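Local coordinates for protein probable dehydrogenase (Bordetella bronchiseptica, PDB 3MOI) that is probably an NAD(P)-dependent oxidoreductase of the GFO/IDH/MocA family, with its substrate and physiological reaction not established, at residues L10-A13 with G14-M18; T154-L157 with Y158-R161; E165-T168 with S169-G172; A259-V262 with L263-L266; A271-R274 with R275-Y278. All coordinates share one frame; numbering follows the deposited sequence.

Interaction 1: L10-A13 with G14-M18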
# COMPACT_ATOMS: atom_id res chain seq x y z
N LEU A 10 31.31 8.20 -16.07
CA LEU A 10 30.97 9.56 -15.70
C LEU A 10 29.64 9.98 -16.29
O LEU A 10 29.51 11.08 -16.86
CB LEU A 10 32.08 10.50 -16.16
CG LEU A 10 33.38 10.57 -15.32
CD1 LEU A 10 34.48 11.33 -16.06
CD2 LEU A 10 33.17 11.15 -13.91
N GLY A 11 28.65 9.12 -16.19
CA GLY A 11 27.34 9.50 -16.65
C GLY A 11 26.73 10.20 -15.46
O GLY A 11 27.43 10.74 -14.62
N PHE A 12 25.41 10.13 -15.35
CA PHE A 12 24.69 10.84 -14.32
C PHE A 12 25.06 10.42 -12.89
O PHE A 12 25.56 11.24 -12.11
CB PHE A 12 23.19 10.72 -14.62
CG PHE A 12 22.32 11.39 -13.61
CD1 PHE A 12 22.29 12.78 -13.50
CD2 PHE A 12 21.51 10.62 -12.73
CE1 PHE A 12 21.46 13.41 -12.56
CE2 PHE A 12 20.70 11.23 -11.78
CZ PHE A 12 20.68 12.66 -11.70
N ALA A 13 24.86 9.16 -12.54
CA ALA A 13 25.27 8.69 -11.20
C ALA A 13 26.73 9.11 -10.84
O ALA A 13 27.03 9.65 -9.76
CB ALA A 13 25.09 7.14 -11.10
N GLY A 14 27.65 8.87 -11.74
CA GLY A 14 29.03 9.25 -11.47
C GLY A 14 29.29 10.74 -11.30
O GLY A 14 29.73 11.17 -10.22
N SER A 15 29.07 11.52 -12.37
CA SER A 15 29.54 12.89 -12.40
C SER A 15 28.67 13.80 -11.59
O SER A 15 29.18 14.70 -10.92
CB SER A 15 29.57 13.48 -13.82
OG SER A 15 29.19 12.59 -14.86
N VAL A 16 27.34 13.64 -11.68
CA VAL A 16 26.47 14.66 -11.05
C VAL A 16 25.97 14.29 -9.65
O VAL A 16 25.92 15.16 -8.80
CB VAL A 16 25.35 15.28 -12.00
CG1 VAL A 16 25.11 14.47 -13.24
CG2 VAL A 16 24.03 15.57 -11.23
N LEU A 17 25.68 13.01 -9.38
CA LEU A 17 25.28 12.61 -8.01
C LEU A 17 26.44 12.37 -7.08
O LEU A 17 26.57 12.99 -6.03
CB LEU A 17 24.41 11.36 -8.06
CG LEU A 17 22.89 11.57 -7.90
CD1 LEU A 17 22.43 13.02 -8.07
CD2 LEU A 17 22.10 10.60 -8.82
N MET A 18 27.34 11.47 -7.46
CA MET A 18 28.29 11.01 -6.48
C MET A 18 29.45 11.94 -6.34
O MET A 18 29.88 12.23 -5.23
CB MET A 18 28.78 9.61 -6.83
CG MET A 18 29.77 9.05 -5.85
SD MET A 18 29.29 9.35 -4.17
CE MET A 18 30.48 8.48 -3.26

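Interaction 2: T154-L157 with Y158-R161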
# COMPACT_ATOMS: atom_id res chain seq x y z
N THR A 154 5.25 7.42 -9.38
CA THR A 154 6.45 8.14 -9.87
C THR A 154 6.27 8.48 -11.33
O THR A 154 5.26 8.06 -11.92
CB THR A 154 7.55 7.17 -9.74
OG1 THR A 154 8.19 7.38 -8.49
CG2 THR A 154 8.48 7.18 -10.82
N ASP A 155 7.23 9.23 -11.92
CA ASP A 155 7.18 9.52 -13.36
C ASP A 155 8.33 8.91 -14.15
O ASP A 155 8.64 9.35 -15.28
CB ASP A 155 7.13 11.02 -13.60
CG ASP A 155 8.44 11.73 -13.23
OD1 ASP A 155 8.43 13.01 -13.32
OD2 ASP A 155 9.42 11.00 -12.84
N PHE A 156 8.89 7.85 -13.59
CA PHE A 156 10.11 7.23 -14.02
C PHE A 156 10.04 6.85 -15.49
O PHE A 156 10.94 7.15 -16.29
CB PHE A 156 10.40 5.99 -13.16
CG PHE A 156 11.49 5.10 -13.68
CD1 PHE A 156 12.81 5.26 -13.24
CD2 PHE A 156 11.20 4.09 -14.54
CE1 PHE A 156 13.83 4.44 -13.72
CE2 PHE A 156 12.22 3.24 -15.01
CZ PHE A 156 13.54 3.44 -14.61
N LEU A 157 8.98 6.20 -15.89
CA LEU A 157 8.98 5.70 -17.25
C LEU A 157 9.03 6.88 -18.25
O LEU A 157 9.46 6.68 -19.38
CB LEU A 157 7.77 4.81 -17.53
CG LEU A 157 7.94 3.96 -18.81
CD1 LEU A 157 8.98 2.92 -18.56
CD2 LEU A 157 6.62 3.33 -19.31
N TYR A 158 8.59 8.08 -17.87
CA TYR A 158 8.55 9.17 -18.82
C TYR A 158 9.67 10.20 -18.63
O TYR A 158 9.58 11.27 -19.17
CB TYR A 158 7.16 9.80 -18.83
CG TYR A 158 6.13 8.80 -19.33
CD1 TYR A 158 5.87 8.66 -20.69
CD2 TYR A 158 5.50 7.93 -18.47
CE1 TYR A 158 4.95 7.70 -21.16
CE2 TYR A 158 4.61 6.99 -18.93
CZ TYR A 158 4.34 6.88 -20.28
OH TYR A 158 3.43 5.94 -20.68
N ARG A 159 10.72 9.87 -17.88
CA ARG A 159 11.92 10.67 -17.88
C ARG A 159 12.66 10.33 -19.18
O ARG A 159 12.39 9.32 -19.80
CB ARG A 159 12.79 10.33 -16.67
CG ARG A 159 12.03 10.39 -15.37
CD ARG A 159 12.91 10.35 -14.16
NE ARG A 159 12.08 10.18 -12.97
CZ ARG A 159 12.41 9.50 -11.87
NH1 ARG A 159 13.60 8.91 -11.75
NH2 ARG A 159 11.52 9.41 -10.89
N PRO A 160 13.56 11.19 -19.62
CA PRO A 160 14.24 10.97 -20.89
C PRO A 160 15.18 9.76 -20.90
O PRO A 160 16.07 9.70 -20.09
CB PRO A 160 15.04 12.27 -21.07
CG PRO A 160 14.24 13.30 -20.39
CD PRO A 160 13.64 12.60 -19.19
N ARG A 161 15.00 8.86 -21.87
CA ARG A 161 15.70 7.58 -21.90
C ARG A 161 16.30 7.24 -23.25
O ARG A 161 15.78 7.61 -24.30
CB ARG A 161 14.72 6.46 -21.57
CG ARG A 161 13.99 6.61 -20.27
CD ARG A 161 14.79 6.09 -19.08
NE ARG A 161 14.06 6.40 -17.85
CZ ARG A 161 14.61 6.56 -16.65
NH1 ARG A 161 15.93 6.46 -16.44
NH2 ARG A 161 13.82 6.85 -15.62

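Interaction 3: E165-T168 with S169-G172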
# COMPACT_ATOMS: atom_id res chain seq x y z
N GLU A 165 17.08 1.51 -22.69
CA GLU A 165 16.47 1.55 -21.36
C GLU A 165 14.97 1.22 -21.36
O GLU A 165 14.37 1.10 -20.27
CB GLU A 165 16.63 2.92 -20.74
CG GLU A 165 18.00 3.30 -20.31
CD GLU A 165 18.00 4.73 -19.79
OE1 GLU A 165 18.12 5.65 -20.61
OE2 GLU A 165 17.85 4.94 -18.57
N LEU A 166 14.35 1.14 -22.56
CA LEU A 166 12.94 0.67 -22.73
C LEU A 166 12.86 -0.77 -23.28
O LEU A 166 11.90 -1.12 -24.00
CB LEU A 166 12.12 1.64 -23.61
CG LEU A 166 12.27 3.11 -23.19
CD1 LEU A 166 11.67 4.08 -24.22
CD2 LEU A 166 11.69 3.31 -21.79
N ASP A 167 13.88 -1.56 -22.95
CA ASP A 167 13.95 -2.97 -23.26
C ASP A 167 14.40 -3.74 -22.02
O ASP A 167 15.58 -3.77 -21.63
CB ASP A 167 14.92 -3.19 -24.42
CG ASP A 167 14.99 -4.67 -24.89
OD1 ASP A 167 14.43 -5.56 -24.22
OD2 ASP A 167 15.64 -4.92 -25.95
N THR A 168 13.43 -4.38 -21.39
CA THR A 168 13.73 -5.18 -20.22
C THR A 168 14.89 -6.14 -20.47
O THR A 168 15.69 -6.35 -19.58
CB THR A 168 12.48 -5.98 -19.75
OG1 THR A 168 11.41 -5.05 -19.48
CG2 THR A 168 12.79 -6.83 -18.47
N SER A 169 14.99 -6.71 -21.67
CA SER A 169 16.07 -7.63 -22.01
C SER A 169 17.46 -6.96 -21.88
O SER A 169 18.45 -7.62 -21.69
CB SER A 169 15.88 -8.21 -23.44
OG SER A 169 16.38 -7.32 -24.44
N LYS A 170 17.51 -5.64 -21.97
CA LYS A 170 18.78 -4.93 -21.90
C LYS A 170 18.94 -4.26 -20.58
O LYS A 170 19.84 -3.42 -20.42
CB LYS A 170 18.87 -3.82 -22.97
CG LYS A 170 18.38 -4.21 -24.35
CD LYS A 170 19.48 -4.74 -25.24
CE LYS A 170 19.04 -4.78 -26.74
NZ LYS A 170 19.78 -3.79 -27.57
N GLY A 171 18.06 -4.57 -19.65
CA GLY A 171 18.17 -3.96 -18.32
C GLY A 171 17.26 -2.80 -18.01
O GLY A 171 17.36 -2.17 -16.94
N GLY A 172 16.34 -2.52 -18.89
CA GLY A 172 15.47 -1.37 -18.68
C GLY A 172 14.31 -1.69 -17.76
O GLY A 172 14.02 -2.86 -17.46

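Interaction 4: A259-V262 with L263-L266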
# COMPACT_ATOMS: atom_id res chain seq x y z
N ALA A 259 6.61 14.86 -17.04
CA ALA A 259 7.62 14.24 -17.85
C ALA A 259 7.07 13.78 -19.17
O ALA A 259 7.79 13.74 -20.16
CB ALA A 259 8.26 13.04 -17.07
N ARG A 260 5.80 13.42 -19.19
CA ARG A 260 5.10 13.05 -20.41
C ARG A 260 4.86 14.27 -21.35
O ARG A 260 4.98 14.14 -22.57
CB ARG A 260 3.77 12.35 -20.08
CG ARG A 260 3.01 11.87 -21.32
CD ARG A 260 1.55 11.44 -21.05
NE ARG A 260 1.49 10.10 -20.45
CZ ARG A 260 1.54 9.84 -19.14
NH1 ARG A 260 1.62 10.84 -18.26
NH2 ARG A 260 1.47 8.57 -18.72
N LYS A 261 4.54 15.44 -20.78
CA LYS A 261 4.44 16.69 -21.56
C LYS A 261 5.77 16.97 -22.23
O LYS A 261 5.85 17.06 -23.45
CB LYS A 261 4.07 17.87 -20.63
CG LYS A 261 3.46 19.13 -21.31
CD LYS A 261 3.19 20.32 -20.31
CE LYS A 261 2.78 19.83 -18.84
NZ LYS A 261 1.47 19.03 -18.69
N VAL A 262 6.82 17.06 -21.44
CA VAL A 262 8.16 17.32 -21.98
C VAL A 262 8.45 16.41 -23.18
O VAL A 262 8.97 16.86 -24.18
CB VAL A 262 9.27 17.22 -20.90
CG1 VAL A 262 10.62 17.20 -21.55
CG2 VAL A 262 9.18 18.37 -19.89
N LEU A 263 8.07 15.14 -23.12
CA LEU A 263 8.42 14.22 -24.21
C LEU A 263 7.54 14.39 -25.44
O LEU A 263 8.02 14.23 -26.55
CB LEU A 263 8.38 12.77 -23.76
CG LEU A 263 9.54 12.13 -22.98
CD1 LEU A 263 10.24 13.04 -21.91
CD2 LEU A 263 8.97 10.83 -22.34
N ARG A 264 6.27 14.72 -25.26
CA ARG A 264 5.32 14.81 -26.37
C ARG A 264 5.66 16.01 -27.30
O ARG A 264 5.62 15.91 -28.55
CB ARG A 264 3.89 14.91 -25.81
CG ARG A 264 2.77 15.00 -26.84
CD ARG A 264 1.33 14.98 -26.20
NE ARG A 264 1.14 15.88 -25.04
CZ ARG A 264 1.04 17.22 -25.09
NH1 ARG A 264 1.11 17.90 -26.23
NH2 ARG A 264 0.87 17.90 -23.96
N GLN A 265 6.01 17.13 -26.67
CA GLN A 265 6.39 18.36 -27.36
C GLN A 265 7.81 18.29 -27.90
O GLN A 265 8.15 19.03 -28.83
CB GLN A 265 6.29 19.54 -26.40
CG GLN A 265 4.86 19.82 -25.95
CD GLN A 265 4.78 20.92 -24.91
OE1 GLN A 265 5.74 21.13 -24.13
NE2 GLN A 265 3.66 21.64 -24.90
N LEU A 266 8.63 17.44 -27.30
CA LEU A 266 10.00 17.27 -27.74
C LEU A 266 10.03 17.10 -29.24
O LEU A 266 9.35 16.23 -29.78
CB LEU A 266 10.62 16.03 -27.11
CG LEU A 266 11.97 15.54 -27.67
CD1 LEU A 266 11.74 14.82 -29.02
CD2 LEU A 266 13.02 16.65 -27.77

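Interaction 5: A271-R274 with R275-Y278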
# COMPACT_ATOMS: atom_id res chain seq x y z
N ALA A 271 17.04 10.42 -26.82
CA ALA A 271 18.35 10.03 -26.31
C ALA A 271 19.22 11.29 -26.06
O ALA A 271 19.90 11.39 -25.03
CB ALA A 271 19.03 9.05 -27.30
N GLU A 272 19.16 12.26 -26.99
CA GLU A 272 19.87 13.56 -26.85
C GLU A 272 19.38 14.37 -25.67
O GLU A 272 20.19 14.99 -24.97
CB GLU A 272 19.70 14.44 -28.13
CG GLU A 272 20.97 14.65 -28.98
CD GLU A 272 22.15 15.41 -28.29
OE1 GLU A 272 22.13 16.67 -28.27
OE2 GLU A 272 23.11 14.75 -27.80
N LEU A 273 18.07 14.43 -25.46
CA LEU A 273 17.57 15.16 -24.32
C LEU A 273 18.17 14.52 -23.07
O LEU A 273 18.57 15.23 -22.13
CB LEU A 273 16.06 15.14 -24.26
CG LEU A 273 15.40 16.39 -23.67
CD1 LEU A 273 14.06 15.99 -23.07
CD2 LEU A 273 16.25 17.15 -22.64
N ARG A 274 18.26 13.18 -23.10
CA ARG A 274 18.75 12.41 -21.98
C ARG A 274 20.18 12.84 -21.62
O ARG A 274 20.46 13.35 -20.52
CB ARG A 274 18.63 10.89 -22.30
CG ARG A 274 18.91 9.88 -21.15
CD ARG A 274 18.90 10.57 -19.79
NE ARG A 274 18.66 9.77 -18.58
CZ ARG A 274 19.20 8.61 -18.26
NH1 ARG A 274 20.03 7.96 -19.06
NH2 ARG A 274 18.90 8.10 -17.09
N ARG A 275 21.10 12.69 -22.57
CA ARG A 275 22.48 12.99 -22.27
C ARG A 275 22.80 14.47 -22.12
O ARG A 275 23.78 14.80 -21.48
CB ARG A 275 23.43 12.32 -23.26
CG ARG A 275 23.57 13.00 -24.56
CD ARG A 275 25.03 13.18 -24.97
NE ARG A 275 25.08 14.29 -25.92
CZ ARG A 275 25.39 15.54 -25.61
NH1 ARG A 275 25.35 16.46 -26.57
NH2 ARG A 275 25.76 15.89 -24.38
N SER A 276 21.97 15.36 -22.68
CA SER A 276 22.20 16.82 -22.55
C SER A 276 21.61 17.39 -21.26
O SER A 276 22.02 18.46 -20.81
CB SER A 276 21.72 17.62 -23.79
OG SER A 276 20.31 17.77 -23.84
N ARG A 277 20.62 16.71 -20.67
CA ARG A 277 20.01 17.20 -19.43
C ARG A 277 20.68 16.59 -18.20
O ARG A 277 20.93 17.28 -17.20
CB ARG A 277 18.52 16.93 -19.37
CG ARG A 277 17.85 17.93 -18.45
CD ARG A 277 16.61 17.42 -17.76
NE ARG A 277 15.38 18.11 -18.18
CZ ARG A 277 14.19 17.90 -17.61
NH1 ARG A 277 14.09 17.04 -16.59
NH2 ARG A 277 13.09 18.55 -18.04
N TYR A 278 20.94 15.30 -18.27
CA TYR A 278 21.47 14.56 -17.13
C TYR A 278 23.02 14.34 -17.21
O TYR A 278 23.63 13.79 -16.30
CB TYR A 278 20.68 13.24 -16.95
CG TYR A 278 19.22 13.43 -16.47
CD1 TYR A 278 18.94 13.68 -15.12
CD2 TYR A 278 18.15 13.38 -17.35
CE1 TYR A 278 17.64 13.86 -14.67
CE2 TYR A 278 16.84 13.55 -16.91
CZ TYR A 278 16.59 13.80 -15.57
OH TYR A 278 15.30 13.98 -15.14

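Interaction 1: L10-A13 with G14-M18
Ser15 N donates to Gly11 O over 2.9 Å, and the bond is straight at 169°. Gly11 is the N-cap of helix 12-24, and this bond closes its first turn. After this first alpha-type bond the helix widens into a pi-type turn at 14-18. Phe12 O is shared by two donors, Val16 N at 3.0 Å and Leu17 N at 3.3 Å. Ala13 O takes Met18 N at 2.9 Å, five residues on. The hydroxyl of Ser15 folds back over the first turn. Its OG lies 2.6 Å from Gly11 O, with Leu10 O also close.

The apolar contacts gather round Phe12. Its CG stands anti to the backbone N (chi1 179°), which lays the ring over the next turn. Val16 CG1 comes within 3.3 Å of Phe12 CD1. At the opposite corner of the ring Leu17 CD2 meets Phe12 CE2, also at 3.3 Å. Beyond these residues, Tyr278 packs edge-to-face with Phe12, and Asp35 OD1 binds Leu10 N.

Gly11 and Gly14 fit a GxGxxG pattern that runs from the turn after strand 3-8 into the start of helix 12-24, consistent with the dinucleotide-binding turn of a Rossmann fold.

Interaction 2: T154-L157 with Y158-R161
Tyr158 N meets Asp155 O at 2.9 Å and closes a tight turn just after strand 145-153. The Tyr158 ring lies obliquely against the preceding residue, with CD2 4.0 Å from Leu157 CB. Its hydroxyl turns to Asp205, and Arg260 makes a cation-pi contact with the ring.

Arg159 comes next. Its N donates to Phe156 O, and its side chain runs back, extended from CG to NE, to Asp155. The salt bridge is made by Arg159 NE and Asp155 OD2 at 2.8 Å. The carboxylate oxygen lies in the guanidinium plane, yet the two planar groups are 71° apart. Arg159 NH2 adds a weak bond to the same oxygen. Asp155 CG sits between the backbone N and the carbonyl carbon (chi1 69°), which brings OD2 round to the arginine. One face of the guanidinium rests on Phe156 CA.

This loop belongs to the GFO/IDH/MocA C-terminal domain and leads from strand 145-153 toward helix 174-177.

Pro160 turns away, to helix 270-278. Arg161 then folds back, bent at chi2, over one face of the Phe156 ring. Its CZ is 4.0 Å from the ring centroid in a cation-pi contact. Arg161 NH2 also donates to Phe156 O at 3.0 Å, nearly straight. Arg159 N and Arg161 NH2 reach this carbonyl oxygen from opposite faces of its plane. Arg161 NH1 pairs with Glu165.

Interaction 3: E165-T168 with S169-G172
Asp167 and Ser169 hold each other through a carboxylate and a hydroxyl. Asp167 has CG anti to its backbone N (chi1 -176°), and this carries OD1 forward over the start of the next turn. Ser169 OG donates to Asp167 OD1 at 2.6 Å, and Ser169 N donates to the same oxygen at 2.9 Å. Both donors come from one face, well above the carboxylate plane. Ser169 has OG between the backbone N and the carbonyl carbon (chi1 83°), which puts the hydroxyl on the same side as the amide, both on one oxygen.

Lys170 bends at chi2 and lays its chain obliquely across the aspartate. Its CG is 3.3 Å from Asp167 OD2. Lys170 NZ stays 4.6 Å from Asp167 OD2, too far for a salt bridge, though the opposite charges may still attract weakly.

The bond from Ser169 N to Asp167 OD1 makes an Asx turn. It leads into a short 3-10 turn in the loop before helix 174-177 of the GFO/IDH/MocA C-terminal domain. Lys170 N and Gly172 N reach Asp167 O from opposite faces of the carbonyl plane, at 2.7 and 3.1 Å. Gly171 N closes a further turn on Thr168 O. Gly171 has a positive phi of 100°, a shape that suits a residue with no side chain.

Gly172 CA packs on Glu165 O at 3.1 Å as a CA-H...O contact. Glu165 OE1 accepts a bond from Arg162 N. Thr168 OG1 is hydrogen-bonded to Glu211 and Thr210.

Interaction 4: A259-V262 with L263-L266
Leu263 packs back onto Ala259, one turn earlier in helix 258-265. Leu263 CB lies 3.8 Å from Ala259 O. CG comes next, and Leu263 CG is 3.7 Å from Ala259 O. It stands beside the backbone N (chi1 -80°), and this turns the branch toward that carbonyl. Leu263 CD1 is the closest part, at 3.1 Å from Ala259 O, and it also lies 4.2 Å from Val262 CG1. The other branch, Leu263 CD2, remains 3.8 Å from Ala259 O. Beyond the helix, Leu263 touches Tyr158 and Arg208.

The backbone N of Leu263 donates to the same Ala259 O. Arg264 N bonds to Arg260 O, and Gln265 N to Lys261 O, the latter nearly straight at 176°. The last link, Leu266 N to Val262 O, is weak. Leu266 is the first residue to leave the helical path.

On another side of the helix, Lys261 and Gln265 lie alongside each other, pointing the same way. Arg264 bends at chi3 and crosses the lysine, with Arg264 NH2 3.9 Å from Lys261 CG. The charged ends of Lys261 and Arg264 do not touch. Arg260 points away from this turn. It bonds to Tyr233 O and makes a salt bridge with Asp324 of the second subunit.

The chemistry is thus that of a short surface helix. The polar ends of Arg264 and Gln265 lie near the aliphatic CG of Lys261, without a polar bond among the three side chains. Main-chain bonds carry the turn, and the side chains add only loose packing.

Interaction 5: A271-R274 with R275-Y278
Glu272 and Arg275 lie side by side on the helix surface and point the same way. Glu272 OE2 and Arg275 NE form a salt bridge at 2.8 Å. The N-H is poorly aimed (123°), so its hydrogen bond is weak. The carboxylate and guanidinium planes are 49° apart. Bends at chi2 in both chains bring the two charged groups together.

Leu273 and Arg277 also run alongside each other. Leu273 CD2 touches Arg277 CB at 4.0 Å, an apolar contact with the base of the arginine.

These pairs sit on helix 270-278, which follows helix 258-265 and packs against Pro160. Its main chain keeps the usual i to i+4 bonds, such as Tyr278 N to Arg274 O at 3.0 Å. Ser276 bonds twice to Glu272 O, through Ser276 N at 2.9 Å and Ser276 OG at 3.0 Å, from opposite faces of the carbonyl plane.

Arg274 and Tyr278 cross at about a right angle, with guanidinium and ring planes 62° apart. Arg274 CD and NE both lie 3.8 Å from Tyr278 CD2. The Arg274 guanidinium has a long, weak ion pair with Glu165, and Arg161 NH1 is close by. The Tyr278 side chain also touches Ile284.

Interaction 5 is the hub of the set. It touches interaction 1, where Phe12 CD1 lies 3.3 Å from Tyr278 O. Helix 270-278 thereby packs beside the likely dinucleotide-binding turn. It touches interaction 2 through Pro160 CG and Leu273 CD1 at 3.8 Å, and interaction 4 through Val262 CG1 and Leu273 CD1 at 3.9 Å. Interactions 3 and 5 touch through a long ion pair; their centres are 18 Å apart. Interactions 2 and 3 follow each other in one loop, their centres 13 Å apart. Interaction 4 packs on interaction 2, with centres 10 Å apart. Interactions 1 and 3 do not touch; their nearest atoms are about 9 Å apart.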